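Local atomic coordinates of Tae4 (Agrobacterium tumefaciens, PDB entry 6IJF), a protein that probably acts as a type VI secretion amidase effector that cleaves amide bonds in the peptidoglycan of rival bacteria. Residues M2-F6 with D7-S11; C149-S153 with E154-F158. All coordinates share one frame; numbering follows the deposited sequence.

Interaction 1. Residues M2-F6 with D7-S11; sequences MRVNF and DTLYS
Asn5 caps the helix that starts at Phe6, turning its side-chain oxygen to the N-H groups of Asp7 and Thr8 in the first turn. With CG anti to the backbone N (chi1 -175°), the amide folds forward to these two residues. Its OD1 accepts from Thr8 N at 3.1 Å, the donor tilted out of the amide's carbonyl plane, and more weakly from Asp7 N at a bent angle despite a 2.7 Å separation from OD1. The side chains of Asn5 and Thr8 meet nearly at right angles, Asn5 CB lying 3.7 Å from Thr8 OG1. Behind the cap, the backbone oxygen of Asn5 takes a bond from Leu9 N (3.0 Å), and Phe6 O takes one from Tyr10 N (2.9 Å).

One turn apart, Phe6 and Tyr10 point the same way and lie side by side. Both have CG anti to their backbone N, which brings Phe6 CZ to 3.7 Å from Tyr10 CD2. The ring planes are inclined at 40°, with centroids 5.8 Å apart. Arg137 touches Phe6 and makes a cation-pi contact with Tyr10, whose OH is hydrogen-bonded to His20. Val4 CG1 approaches Leu9 CB only loosely, and Leu9 continues onto Ala55 and Phe56 of helix 48-58.

The Asp7 carboxylate is hydrogen-bonded through OD2 to Gln162 and has a long, weak ion pair with Arg137. The contact thus unites a polar N-cap, which marks the start of the helix and gives Thr8 N a side-chain acceptor and Asp7 N a weaker one, with an apolar and aromatic side.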
# COMPACT_ATOMS: atom_id res chain seq x y z
N MET C 2 2.22 -25.72 29.61
CA MET C 2 1.88 -24.32 30.02
C MET C 2 0.55 -23.90 29.40
O MET C 2 0.41 -23.98 28.17
CB MET C 2 2.99 -23.35 29.57
CG MET C 2 3.22 -22.14 30.46
SD MET C 2 2.67 -20.62 29.67
CE MET C 2 3.96 -20.31 28.47
N ARG C 3 -0.40 -23.45 30.22
CA ARG C 3 -1.74 -22.96 29.78
C ARG C 3 -1.75 -21.43 29.78
O ARG C 3 -1.29 -20.85 30.78
CB ARG C 3 -2.81 -23.56 30.71
CG ARG C 3 -3.51 -24.80 30.18
CD ARG C 3 -4.58 -24.43 29.16
NE ARG C 3 -5.43 -25.57 28.82
CZ ARG C 3 -5.04 -26.64 28.12
NH1 ARG C 3 -5.91 -27.61 27.87
NH2 ARG C 3 -3.80 -26.74 27.69
N VAL C 4 -2.16 -20.81 28.68
CA VAL C 4 -2.31 -19.33 28.55
C VAL C 4 -3.65 -19.01 27.89
O VAL C 4 -3.85 -19.52 26.79
CB VAL C 4 -1.22 -18.71 27.65
CG1 VAL C 4 -1.08 -17.23 27.93
CG2 VAL C 4 0.12 -19.44 27.72
N ASN C 5 -4.43 -18.08 28.44
CA ASN C 5 -5.62 -17.54 27.74
C ASN C 5 -5.13 -16.51 26.71
O ASN C 5 -4.58 -15.45 27.11
CB ASN C 5 -6.67 -16.97 28.70
CG ASN C 5 -7.92 -16.54 27.97
OD1 ASN C 5 -7.89 -15.62 27.15
ND2 ASN C 5 -9.04 -17.17 28.27
N PHE C 6 -5.36 -16.79 25.42
CA PHE C 6 -4.98 -15.89 24.32
C PHE C 6 -5.63 -14.52 24.52
O PHE C 6 -4.95 -13.52 24.26
CB PHE C 6 -5.37 -16.47 22.95
CG PHE C 6 -4.90 -15.57 21.83
CD1 PHE C 6 -3.58 -15.59 21.42
CD2 PHE C 6 -5.75 -14.64 21.27
CE1 PHE C 6 -3.13 -14.76 20.41
CE2 PHE C 6 -5.30 -13.79 20.27
CZ PHE C 6 -3.99 -13.87 19.83
N ASP C 7 -6.90 -14.43 24.93
CA ASP C 7 -7.58 -13.11 25.06
C ASP C 7 -6.87 -12.29 26.12
O ASP C 7 -6.79 -11.07 25.96
CB ASP C 7 -9.07 -13.27 25.32
CG ASP C 7 -9.75 -13.98 24.15
OD1 ASP C 7 -9.50 -13.57 22.99
OD2 ASP C 7 -10.49 -14.94 24.40
N THR C 8 -6.35 -12.94 27.17
CA THR C 8 -5.62 -12.24 28.27
C THR C 8 -4.28 -11.75 27.71
O THR C 8 -3.95 -10.58 27.89
CB THR C 8 -5.44 -13.16 29.48
OG1 THR C 8 -6.74 -13.51 29.95
CG2 THR C 8 -4.63 -12.51 30.58
N LEU C 9 -3.54 -12.64 27.05
CA LEU C 9 -2.23 -12.32 26.45
C LEU C 9 -2.35 -11.12 25.51
O LEU C 9 -1.56 -10.17 25.65
CB LEU C 9 -1.76 -13.56 25.70
CG LEU C 9 -0.31 -13.51 25.26
CD1 LEU C 9 0.64 -13.39 26.46
CD2 LEU C 9 0.01 -14.76 24.43
N TYR C 10 -3.35 -11.14 24.62
CA TYR C 10 -3.58 -10.10 23.58
C TYR C 10 -3.95 -8.77 24.24
O TYR C 10 -3.39 -7.70 23.88
CB TYR C 10 -4.67 -10.56 22.61
CG TYR C 10 -4.75 -9.75 21.35
CD1 TYR C 10 -5.50 -8.58 21.26
CD2 TYR C 10 -4.06 -10.16 20.22
CE1 TYR C 10 -5.58 -7.86 20.08
CE2 TYR C 10 -4.12 -9.44 19.04
CZ TYR C 10 -4.87 -8.28 18.97
OH TYR C 10 -4.86 -7.60 17.79
N SER C 11 -4.86 -8.81 25.21
CA SER C 11 -5.28 -7.61 25.99
C SER C 11 -4.05 -6.97 26.65
O SER C 11 -4.10 -5.76 26.90
CB SER C 11 -6.32 -7.96 27.03
OG SER C 11 -5.71 -8.61 28.15

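Interaction 2. Residues C149-S153 with E154-F158; sequences CYYNS and ETIWF
Ser153 joins the end of a tight turn to the strand that follows, its hydroxyl reaching forward two residues to the carbonyl oxygen of Thr155. With chi1 at 76°, OG sits between the backbone N and the carbonyl carbon of its own residue, and from there it donates to Thr155 O at 3.1 Å. The approach is from above the carbonyl plane, 61° out of it, away from the lone-pair directions. The same OG lies 3.3 Å from Ile156 CG1, so the hydroxyl oxygen rests against the CG1 branch of Ile156 beside the carbonyl it bonds.

This is the compact part of the contact. Ile156 has CG1 beside its backbone N (chi1 -59°) and CD1 extended beyond it, which carries the branch toward the turn. Its CD1 ends 4.4 Å from Tyr151 CD2, a looser touch. Ala108 of helix 108-112 packs against both Tyr151 and Ile156, Phe121 of strand 116-122 lies against Ser153 and Ile156, and the Tyr151 hydroxyl is hydrogen-bonded to Thr143 OG1.

Before Ser153 the chain makes a type I beta turn, closed by a hydrogen bond from Ser153 N to Tyr150 O at 3.1 Å. The opposite character appears at Glu154: its side chain, with CG anti to the backbone N and the chain extended beyond, leads away into an exposed position. Glu154 and Thr155 both face Asn122 in a classic beta bulge, and Thr155 OG1 is hydrogen-bonded to Asn122 OD1.

A single buried hydroxyl therefore ties the turn to the first strand carbonyl, with apolar packing on the inner side, whereas the charge of Glu154 remains at the surface where water can probably screen it.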
# COMPACT_ATOMS: atom_id res chain seq x y z
N CYS C 149 3.17 -8.20 10.15
CA CYS C 149 3.41 -9.56 9.60
C CYS C 149 4.55 -9.45 8.57
O CYS C 149 4.65 -8.40 7.89
CB CYS C 149 2.13 -10.16 8.99
SG CYS C 149 1.61 -9.16 7.60
N TYR C 150 5.40 -10.46 8.45
CA TYR C 150 6.55 -10.47 7.51
C TYR C 150 6.56 -11.80 6.75
O TYR C 150 7.38 -12.68 7.01
CB TYR C 150 7.87 -10.26 8.25
CG TYR C 150 8.08 -8.84 8.67
CD1 TYR C 150 8.59 -7.90 7.79
CD2 TYR C 150 7.74 -8.43 9.95
CE1 TYR C 150 8.81 -6.59 8.18
CE2 TYR C 150 7.94 -7.12 10.34
CZ TYR C 150 8.49 -6.20 9.47
OH TYR C 150 8.63 -4.91 9.86
N TYR C 151 5.60 -11.98 5.86
CA TYR C 151 5.49 -13.20 5.04
C TYR C 151 6.66 -13.25 4.04
O TYR C 151 6.88 -14.31 3.49
CB TYR C 151 4.14 -13.27 4.33
CG TYR C 151 3.00 -13.81 5.15
CD1 TYR C 151 2.50 -13.11 6.24
CD2 TYR C 151 2.37 -14.98 4.78
CE1 TYR C 151 1.43 -13.59 6.96
CE2 TYR C 151 1.29 -15.46 5.48
CZ TYR C 151 0.81 -14.77 6.58
OH TYR C 151 -0.26 -15.26 7.28
N ASN C 152 7.49 -12.21 3.95
CA ASN C 152 8.71 -12.26 3.10
C ASN C 152 9.81 -13.07 3.82
O ASN C 152 10.90 -13.18 3.26
CB ASN C 152 9.18 -10.86 2.67
CG ASN C 152 9.56 -9.93 3.81
OD1 ASN C 152 8.96 -9.98 4.88
ND2 ASN C 152 10.52 -9.05 3.58
N SER C 153 9.53 -13.67 4.97
CA SER C 153 10.53 -14.39 5.80
C SER C 153 10.77 -15.79 5.22
O SER C 153 9.93 -16.29 4.47
CB SER C 153 10.13 -14.38 7.27
OG SER C 153 9.10 -15.32 7.52
N GLU C 154 11.89 -16.40 5.61
CA GLU C 154 12.32 -17.76 5.17
C GLU C 154 11.41 -18.84 5.77
O GLU C 154 10.92 -19.72 5.01
CB GLU C 154 13.78 -17.98 5.59
CG GLU C 154 14.32 -19.36 5.23
CD GLU C 154 15.80 -19.52 5.55
OE1 GLU C 154 16.21 -19.20 6.69
OE2 GLU C 154 16.57 -19.97 4.65
N THR C 155 11.21 -18.82 7.09
CA THR C 155 10.29 -19.75 7.78
C THR C 155 9.41 -18.94 8.73
O THR C 155 9.80 -17.82 9.14
CB THR C 155 10.99 -20.89 8.53
OG1 THR C 155 11.70 -20.33 9.64
CG2 THR C 155 11.98 -21.66 7.68
N ILE C 156 8.24 -19.47 9.00
CA ILE C 156 7.26 -18.88 9.92
C ILE C 156 6.90 -19.95 10.94
O ILE C 156 6.49 -21.05 10.51
CB ILE C 156 6.05 -18.38 9.11
CG1 ILE C 156 6.52 -17.34 8.09
CG2 ILE C 156 4.96 -17.88 10.04
CD1 ILE C 156 5.51 -16.98 7.05
N TRP C 157 7.07 -19.64 12.22
CA TRP C 157 6.66 -20.56 13.30
C TRP C 157 5.35 -20.04 13.89
O TRP C 157 5.27 -18.85 14.25
CB TRP C 157 7.73 -20.68 14.38
CG TRP C 157 9.01 -21.30 13.93
CD1 TRP C 157 9.23 -22.03 12.81
CD2 TRP C 157 10.24 -21.29 14.66
NE1 TRP C 157 10.52 -22.46 12.78
CE2 TRP C 157 11.17 -22.02 13.90
CE3 TRP C 157 10.65 -20.74 15.88
CZ2 TRP C 157 12.49 -22.22 14.32
CZ3 TRP C 157 11.95 -20.92 16.29
CH2 TRP C 157 12.86 -21.65 15.52
N PHE C 158 4.39 -20.93 14.03
CA PHE C 158 3.08 -20.62 14.67
C PHE C 158 2.88 -21.52 15.89
O PHE C 158 2.91 -22.75 15.76
CB PHE C 158 1.96 -20.80 13.66
CG PHE C 158 0.61 -20.48 14.21
CD1 PHE C 158 0.39 -19.28 14.85
CD2 PHE C 158 -0.43 -21.41 14.14
CE1 PHE C 158 -0.84 -19.00 15.41
CE2 PHE C 158 -1.66 -21.12 14.69
CZ PHE C 158 -1.87 -19.91 15.32

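Overall arrangement
Starting at the N terminus, interaction 1 comes first, where an extended lead-in becomes helix 6-11; interaction 2 follows much later, where the loop after strand 144-145 turns into strand 155-160. Each is formed within one continuous run of ten residues, so neither encloses a long loop, and the two lie in series without nesting or crossing. The centres of interactions 1 and 2 are about 22 Å apart, and the two do not touch. Around interaction 1 the N-terminal helix lies on helix 48-58 and strand 131-137. Interaction 2 starts at Cys149, disulfide-bonded to Cys145, and leads the chain into the five-stranded sheet between strands 101-103 and 116-122. That sheet, through strand 131-137, connects their surroundings.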